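PDB 5V0T: alpha,alpha-trehalose-phosphate synthase (UDP-forming) from Burkholderia xenovorans, which belongs to glycosyltransferase family 20, whose members have the GT-B fold of two Rossmann-like domains facing each other across a ligand-binding cleft. Local coordinates for residues Leu94-His99 / Leu278-Gly283; Pro198-Phe203 / Leu232-Tyr237. All coordinates share one frame; numbering follows the deposited sequence.

How the contacts relate
Contact 1 joins residues 94-99, at the end of helix 79-98, to residues 278-283, in the loop that follows strand 270-275 and leads into helix 284-297. It closes a long loop of 178 residues and ties the half built on the mixed sheet, met first along the chain, to the half built on the parallel sheet. Contact 2 lies nested within that loop: it closes a much shorter span of 28 residues and holds helix 197-209 against strand 230-236, entirely within the first half. The two do not touch; their centres are about 20 Å apart and their nearest atoms about 7 Å apart. Contact 1 bridges the cleft, whereas contact 2 packs a single domain.

Contact 1. Residues Leu94-His99 / Leu278-Gly283. With UDP (uridine-5'-diphosphate), chain I.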
loop_
_atom_site.group_PDB
_atom_site.type_symbol
_atom_site.label_atom_id
_atom_site.label_comp_id
_atom_site.label_asym_id
_atom_site.label_seq_id
_atom_site.Cartn_x
_atom_site.Cartn_y
_atom_site.Cartn_z
ATOM N N LEU A 94 -10.184 2.217 -11.201
ATOM C CA LEU A 94 -10.188 2.592 -9.788
ATOM C C LEU A 94 -8.803 3.010 -9.320
ATOM O O LEU A 94 -8.651 4.048 -8.663
ATOM C CB LEU A 94 -10.707 1.440 -8.920
ATOM C CG LEU A 94 -12.200 1.119 -9.081
ATOM C CD1 LEU A 94 -12.662 -0.034 -8.157
ATOM C CD2 LEU A 94 -13.044 2.376 -8.882
ATOM N N TRP A 95 -7.784 2.187 -9.603
ATOM C CA TRP A 95 -6.441 2.514 -9.119
ATOM C C TRP A 95 -5.979 3.884 -9.592
ATOM O O TRP A 95 -5.582 4.698 -8.740
ATOM C CB TRP A 95 -5.436 1.427 -9.520
ATOM C CG TRP A 95 -4.035 1.751 -9.034
ATOM C CD1 TRP A 95 -3.081 2.449 -9.706
ATOM C CD2 TRP A 95 -3.462 1.399 -7.768
ATOM N NE1 TRP A 95 -1.939 2.561 -8.935
ATOM C CE2 TRP A 95 -2.145 1.911 -7.748
ATOM C CE3 TRP A 95 -3.924 0.671 -6.658
ATOM C CZ2 TRP A 95 -1.283 1.735 -6.651
ATOM C CZ3 TRP A 95 -3.061 0.487 -5.568
ATOM C CH2 TRP A 95 -1.762 1.028 -5.573
ATOM N N PRO A 96 -6.020 4.224 -10.891
ATOM C CA PRO A 96 -5.585 5.578 -11.276
ATOM C C PRO A 96 -6.468 6.670 -10.698
ATOM O O PRO A 96 -5.948 7.705 -10.264
ATOM C CB PRO A 96 -5.619 5.548 -12.811
ATOM C CG PRO A 96 -6.482 4.382 -13.164
ATOM C CD PRO A 96 -6.317 3.387 -12.069
ATOM N N ALA A 97 -7.789 6.456 -10.641
ATOM C CA ALA A 97 -8.692 7.514 -10.183
ATOM C C ALA A 97 -8.469 7.831 -8.711
ATOM O O ALA A 97 -8.407 9.003 -8.320
ATOM C CB ALA A 97 -10.147 7.109 -10.419
ATOM N N PHE A 98 -8.346 6.791 -7.882
ATOM C CA PHE A 98 -8.186 6.958 -6.444
ATOM C C PHE A 98 -6.789 7.449 -6.083
ATOM O O PHE A 98 -6.591 7.962 -4.977
ATOM C CB PHE A 98 -8.462 5.635 -5.711
ATOM C CG PHE A 98 -9.927 5.287 -5.568
ATOM C CD1 PHE A 98 -10.813 5.429 -6.636
ATOM C CD2 PHE A 98 -10.408 4.776 -4.374
ATOM C CE1 PHE A 98 -12.154 5.097 -6.506
ATOM C CE2 PHE A 98 -11.748 4.436 -4.232
ATOM C CZ PHE A 98 -12.621 4.590 -5.300
ATOM N N HIS A 99 -5.818 7.300 -6.987
ATOM C CA HIS A 99 -4.502 7.896 -6.809
ATOM C C HIS A 99 -4.356 9.230 -7.552
ATOM O O HIS A 99 -3.230 9.658 -7.850
ATOM C CB HIS A 99 -3.434 6.885 -7.220
ATOM C CG HIS A 99 -3.330 5.737 -6.265
ATOM N ND1 HIS A 99 -4.116 4.606 -6.371
ATOM C CD2 HIS A 99 -2.577 5.569 -5.150
ATOM C CE1 HIS A 99 -3.837 3.782 -5.375
ATOM N NE2 HIS A 99 -2.891 4.332 -4.632
ATOM N N LEU A 278 7.041 -0.801 -9.191
ATOM C CA LEU A 278 7.234 0.221 -10.225
ATOM C C LEU A 278 5.855 0.649 -10.742
ATOM O O LEU A 278 5.413 0.330 -11.850
ATOM C CB LEU A 278 8.166 -0.265 -11.335
ATOM C CG LEU A 278 9.013 0.843 -11.996
ATOM C CD1 LEU A 278 10.035 0.283 -12.994
ATOM C CD2 LEU A 278 8.115 1.875 -12.730
ATOM N N ASP A 279 5.184 1.414 -9.892
ATOM C CA ASP A 279 3.849 1.935 -10.111
ATOM C C ASP A 279 3.941 3.440 -10.368
ATOM O O ASP A 279 4.770 4.125 -9.761
ATOM C CB ASP A 279 2.993 1.625 -8.873
ATOM C CG ASP A 279 1.509 1.771 -9.124
ATOM O OD1 ASP A 279 1.054 2.858 -9.551
ATOM O OD2 ASP A 279 0.790 0.773 -8.905
ATOM N N TYR A 280 3.094 3.968 -11.261
ATOM C CA TYR A 280 3.105 5.417 -11.462
ATOM C C TYR A 280 2.676 6.188 -10.209
ATOM O O TYR A 280 2.976 7.380 -10.085
ATOM C CB TYR A 280 2.223 5.802 -12.662
ATOM C CG TYR A 280 0.850 5.162 -12.692
ATOM C CD1 TYR A 280 -0.162 5.594 -11.850
ATOM C CD2 TYR A 280 0.573 4.118 -13.563
ATOM C CE1 TYR A 280 -1.434 5.013 -11.893
ATOM C CE2 TYR A 280 -0.672 3.523 -13.602
ATOM C CZ TYR A 280 -1.670 3.975 -12.773
ATOM O OH TYR A 280 -2.906 3.374 -12.843
ATOM N N SER A 281 2.009 5.538 -9.257
ATOM C CA SER A 281 1.659 6.220 -8.012
ATOM C C SER A 281 2.874 6.558 -7.150
ATOM O O SER A 281 2.757 7.387 -6.243
ATOM C CB SER A 281 0.705 5.346 -7.189
ATOM O OG SER A 281 1.420 4.194 -6.726
ATOM N N LYS A 282 4.032 5.940 -7.397
ATOM C CA LYS A 282 5.157 6.019 -6.463
ATOM C C LYS A 282 6.090 7.207 -6.719
ATOM O O LYS A 282 7.073 7.385 -5.984
ATOM C CB LYS A 282 5.938 4.706 -6.504
ATOM C CG LYS A 282 5.062 3.491 -6.105
ATOM C CD LYS A 282 4.767 3.476 -4.606
ATOM C CE LYS A 282 3.888 2.252 -4.211
ATOM N NZ LYS A 282 3.488 2.263 -2.753
ATOM N N GLY A 283 5.782 8.042 -7.702
ATOM C CA GLY A 283 6.572 9.235 -7.978
ATOM C C GLY A 283 8.035 8.972 -8.259
ATOM O O GLY A 283 8.895 9.767 -7.859
HETATM N N1 UDP I . 8.058 -5.706 -0.542
HETATM C C2 UDP I . 8.627 -6.970 -0.573
HETATM N N3 UDP I . 9.514 -7.183 -1.589
HETATM C C4 UDP I . 9.892 -6.281 -2.559
HETATM C C5 UDP I . 9.266 -4.989 -2.460
HETATM C C6 UDP I . 8.397 -4.745 -1.468
HETATM O O2 UDP I . 8.353 -7.841 0.234
HETATM O O4 UDP I . 10.715 -6.625 -3.415
HETATM C "C1'" UDP I . 7.106 -5.422 0.536
HETATM C "C2'" UDP I . 7.549 -4.290 1.460
HETATM O "O2'" UDP I . 8.408 -4.801 2.466
HETATM C "C3'" UDP I . 6.201 -3.818 2.008
HETATM C "C4'" UDP I . 5.266 -4.012 0.809
HETATM O "O4'" UDP I . 5.896 -4.992 -0.044
HETATM O "O3'" UDP I . 5.741 -4.607 3.101
HETATM C "C5'" UDP I . 4.964 -2.769 0.015
HETATM O "O5'" UDP I . 3.900 -2.075 0.696
HETATM P PA UDP I . 3.715 -0.510 0.553
HETATM O O1A UDP I . 5.034 0.215 0.726
HETATM O O2A UDP I . 2.633 -0.119 1.489
HETATM O O3A UDP I . 3.274 -0.273 -0.945
HETATM P PB UDP I . 2.335 -1.029 -1.974
HETATM O O1B UDP I . 1.248 -1.647 -1.090
HETATM O O2B UDP I . 1.735 0.129 -2.800
HETATM O O3B UDP I . 3.090 -2.017 -2.783
#
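Trp95 reaches across to Asp279 with its indole N-H. Its CG lies anti to the backbone N, which swings the ring away from the helix and puts Trp95 NE1 3.1 Å from Asp279 OD1. The bond is bent, at 146° at the hydrogen. NE1 meets the syn side of OD1 only slightly out of the carboxylate plane, while the indole and carboxylate planes stand 47° apart. On the anti side the same oxygen accepts from Ser281 N, 2.9 Å from Asp279 OD1, making an Asx turn. OD1 is thus held by one donor from each segment, while OD2 is taken by Tyr321 and by a salt bridge to Arg277.

This is the interdomain cleft of a GT-B fold: Trp95 comes from the end of helix 79-98 in one domain and touches the bound 6-O-phosphono-alpha-D-glucopyranose, while Asp279 sits in the loop after strand 270-275 of the other domain's parallel sheet. Tyr280 lies beside them, its side chain sliding past that of Trp95 in the opposite direction. Tyr280 OH lies 3.3 Å from Trp95 CD1 and 3.5 Å from Pro96 CB, and its ring sits obliquely to the indole, with planes at 68°.

His99 turns back on the main chain of Trp95. His99 ND1 donates to Trp95 O at 2.8 Å, with the oxygen in the imidazole plane; His99 N reaches that oxygen from the opposite face of its plane. The ND1 bond helps set the rotation of the imidazole, whose CE1 lies over one indole face near the rim. On the same imidazole, His99 CD2 lies 3.9 Å from Ser281 CB. Lys282 turns to the nucleotide instead. Its chain bends once, at chi2, then runs extended to bring Lys282 NZ 2.8 Å from O2B and 3.1 Å from O3A of uridine-5'-diphosphate; Asp376 forms a salt bridge with the same ammonium group.

Contact 2. Residues Pro198-Phe203 / Leu232-Tyr237; sequences PDLRAF and LRAAAY
Leu200 and Phe203 press from one side of helix 197-209 onto strand 230-236, in a beta-alpha-beta crossover. The helix follows strand 191-194, and the chain returns, by way of the hairpin of strands 214-216 and 223-227, to lay 230-236 parallel to 191-194 in the mixed sheet of this Rossmann-like domain. Helix and strand run roughly antiparallel, at 149°, and their axes close to 7.8 Å.

The side-chain contacts are apolar and centre on Ala234, whose methyl points toward the helix. Leu200 CD1 sits 3.8 Å from Ala234 CB, and Phe203 CE2 comes within 4.3 Å of the same methyl, its ring lying obliquely to it. The small alanine side chain probably lets both larger groups settle close to the sheet. Around them Leu200 also touches Leu223, while Phe203 meets Phe194, Leu192 and Ile225, so the packing spreads over both neighbouring strands.

A second group of contacts is between side chain and backbone. Ala235 turns its CB away from the helix, leaving its main chain to face Leu200. With CG anti to the backbone N (chi1 175°), the leucine reaches outward from the helix and sets its two methyls against the main chain of Ala235: Leu200 CD1 is 3.9 Å from Ala235 N, and Leu200 CD2 lies 4.0 Å from Ala235 CA.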
loop_
_atom_site.group_PDB
_atom_site.type_symbol
_atom_site.label_atom_id
_atom_site.label_comp_id
_atom_site.label_asym_id
_atom_site.label_seq_id
_atom_site.Cartn_x
_atom_site.Cartn_y
_atom_site.Cartn_z
ATOM N N PRO A 198 -8.095 12.293 6.321
ATOM C CA PRO A 198 -8.527 12.913 5.058
ATOM C C PRO A 198 -9.258 11.950 4.140
ATOM O O PRO A 198 -10.126 12.394 3.373
ATOM C CB PRO A 198 -7.208 13.411 4.442
ATOM C CG PRO A 198 -6.301 13.607 5.626
ATOM C CD PRO A 198 -6.646 12.467 6.536
ATOM N N ASP A 199 -8.942 10.649 4.200
ATOM C CA ASP A 199 -9.697 9.663 3.427
ATOM C C ASP A 199 -11.145 9.622 3.888
ATOM O O ASP A 199 -12.080 9.683 3.075
ATOM C CB ASP A 199 -9.055 8.281 3.574
ATOM C CG ASP A 199 -7.664 8.232 2.988
ATOM O OD1 ASP A 199 -7.508 8.658 1.822
ATOM O OD2 ASP A 199 -6.728 7.807 3.700
ATOM N N LEU A 200 -11.344 9.538 5.199
ATOM C CA LEU A 200 -12.690 9.536 5.755
ATOM C C LEU A 200 -13.427 10.831 5.430
ATOM O O LEU A 200 -14.627 10.811 5.109
ATOM C CB LEU A 200 -12.612 9.317 7.264
ATOM C CG LEU A 200 -13.936 9.412 8.026
ATOM C CD1 LEU A 200 -14.868 8.229 7.659
ATOM C CD2 LEU A 200 -13.664 9.456 9.534
ATOM N N ARG A 201 -12.732 11.968 5.526
ATOM C CA ARG A 201 -13.352 13.247 5.192
ATOM C C ARG A 201 -13.817 13.273 3.734
ATOM O O ARG A 201 -14.901 13.786 3.430
ATOM C CB ARG A 201 -12.365 14.384 5.475
ATOM C CG ARG A 201 -12.957 15.788 5.389
ATOM C CD ARG A 201 -12.017 16.843 5.989
ATOM N NE ARG A 201 -10.775 16.993 5.227
ATOM C CZ ARG A 201 -9.561 16.752 5.720
ATOM N NH1 ARG A 201 -9.424 16.357 6.978
ATOM N NH2 ARG A 201 -8.485 16.915 4.963
ATOM N N ALA A 202 -13.002 12.726 2.818
ATOM C CA ALA A 202 -13.376 12.705 1.408
ATOM C C ALA A 202 -14.613 11.853 1.183
ATOM O O ALA A 202 -15.512 12.241 0.419
ATOM C CB ALA A 202 -12.212 12.197 0.552
ATOM N N PHE A 203 -14.678 10.690 1.837
ATOM C CA PHE A 203 -15.882 9.863 1.768
ATOM C C PHE A 203 -17.100 10.638 2.255
ATOM O O PHE A 203 -18.139 10.671 1.579
ATOM C CB PHE A 203 -15.696 8.577 2.583
ATOM C CG PHE A 203 -16.953 7.754 2.710
ATOM C CD1 PHE A 203 -17.392 6.968 1.654
ATOM C CD2 PHE A 203 -17.700 7.782 3.885
ATOM C CE1 PHE A 203 -18.566 6.208 1.773
ATOM C CE2 PHE A 203 -18.879 7.032 4.015
ATOM C CZ PHE A 203 -19.312 6.251 2.958
ATOM N N LEU A 232 -25.017 3.047 8.393
ATOM C CA LEU A 232 -23.787 2.305 8.635
ATOM C C LEU A 232 -22.822 3.204 9.400
ATOM O O LEU A 232 -23.161 4.323 9.799
ATOM C CB LEU A 232 -23.174 1.802 7.323
ATOM C CG LEU A 232 -22.611 2.830 6.349
ATOM C CD1 LEU A 232 -21.491 2.166 5.557
ATOM C CD2 LEU A 232 -23.712 3.374 5.421
ATOM N N ARG A 233 -21.613 2.697 9.623
ATOM C CA ARG A 233 -20.590 3.387 10.395
ATOM C C ARG A 233 -19.318 3.505 9.567
ATOM O O ARG A 233 -19.049 2.667 8.702
ATOM C CB ARG A 233 -20.280 2.647 11.708
ATOM C CG ARG A 233 -21.500 2.363 12.593
ATOM C CD ARG A 233 -22.066 3.629 13.227
ATOM N NE ARG A 233 -21.195 4.189 14.261
ATOM C CZ ARG A 233 -21.291 3.916 15.559
ATOM N NH1 ARG A 233 -22.217 3.077 15.998
ATOM N NH2 ARG A 233 -20.459 4.481 16.423
ATOM N N ALA A 234 -18.519 4.537 9.854
ATOM C CA ALA A 234 -17.288 4.751 9.104
ATOM C C ALA A 234 -16.245 5.448 9.972
ATOM O O ALA A 234 -16.576 6.360 10.730
ATOM C CB ALA A 234 -17.566 5.577 7.840
ATOM N N ALA A 235 -14.984 5.023 9.848
ATOM C CA ALA A 235 -13.912 5.591 10.660
ATOM C C ALA A 235 -12.578 5.376 9.954
ATOM O O ALA A 235 -12.499 4.714 8.917
ATOM C CB ALA A 235 -13.885 4.980 12.066
ATOM N N ALA A 236 -11.527 5.951 10.536
ATOM C CA ALA A 236 -10.163 5.803 10.039
ATOM C C ALA A 236 -9.385 4.851 10.940
ATOM O O ALA A 236 -9.478 4.935 12.168
ATOM C CB ALA A 236 -9.450 7.162 9.969
ATOM N N TYR A 237 -8.626 3.942 10.321
ATOM C CA TYR A 237 -7.811 2.957 11.039
ATOM C C TYR A 237 -6.500 2.807 10.275
ATOM O O TYR A 237 -6.422 2.045 9.309
ATOM C CB TYR A 237 -8.514 1.600 11.132
ATOM C CG TYR A 237 -9.934 1.620 11.670
ATOM C CD1 TYR A 237 -11.015 1.908 10.834
ATOM C CD2 TYR A 237 -10.195 1.318 12.996
ATOM C CE1 TYR A 237 -12.323 1.913 11.317
ATOM C CE2 TYR A 237 -11.507 1.323 13.498
ATOM C CZ TYR A 237 -12.561 1.620 12.641
ATOM O OH TYR A 237 -13.852 1.622 13.108
#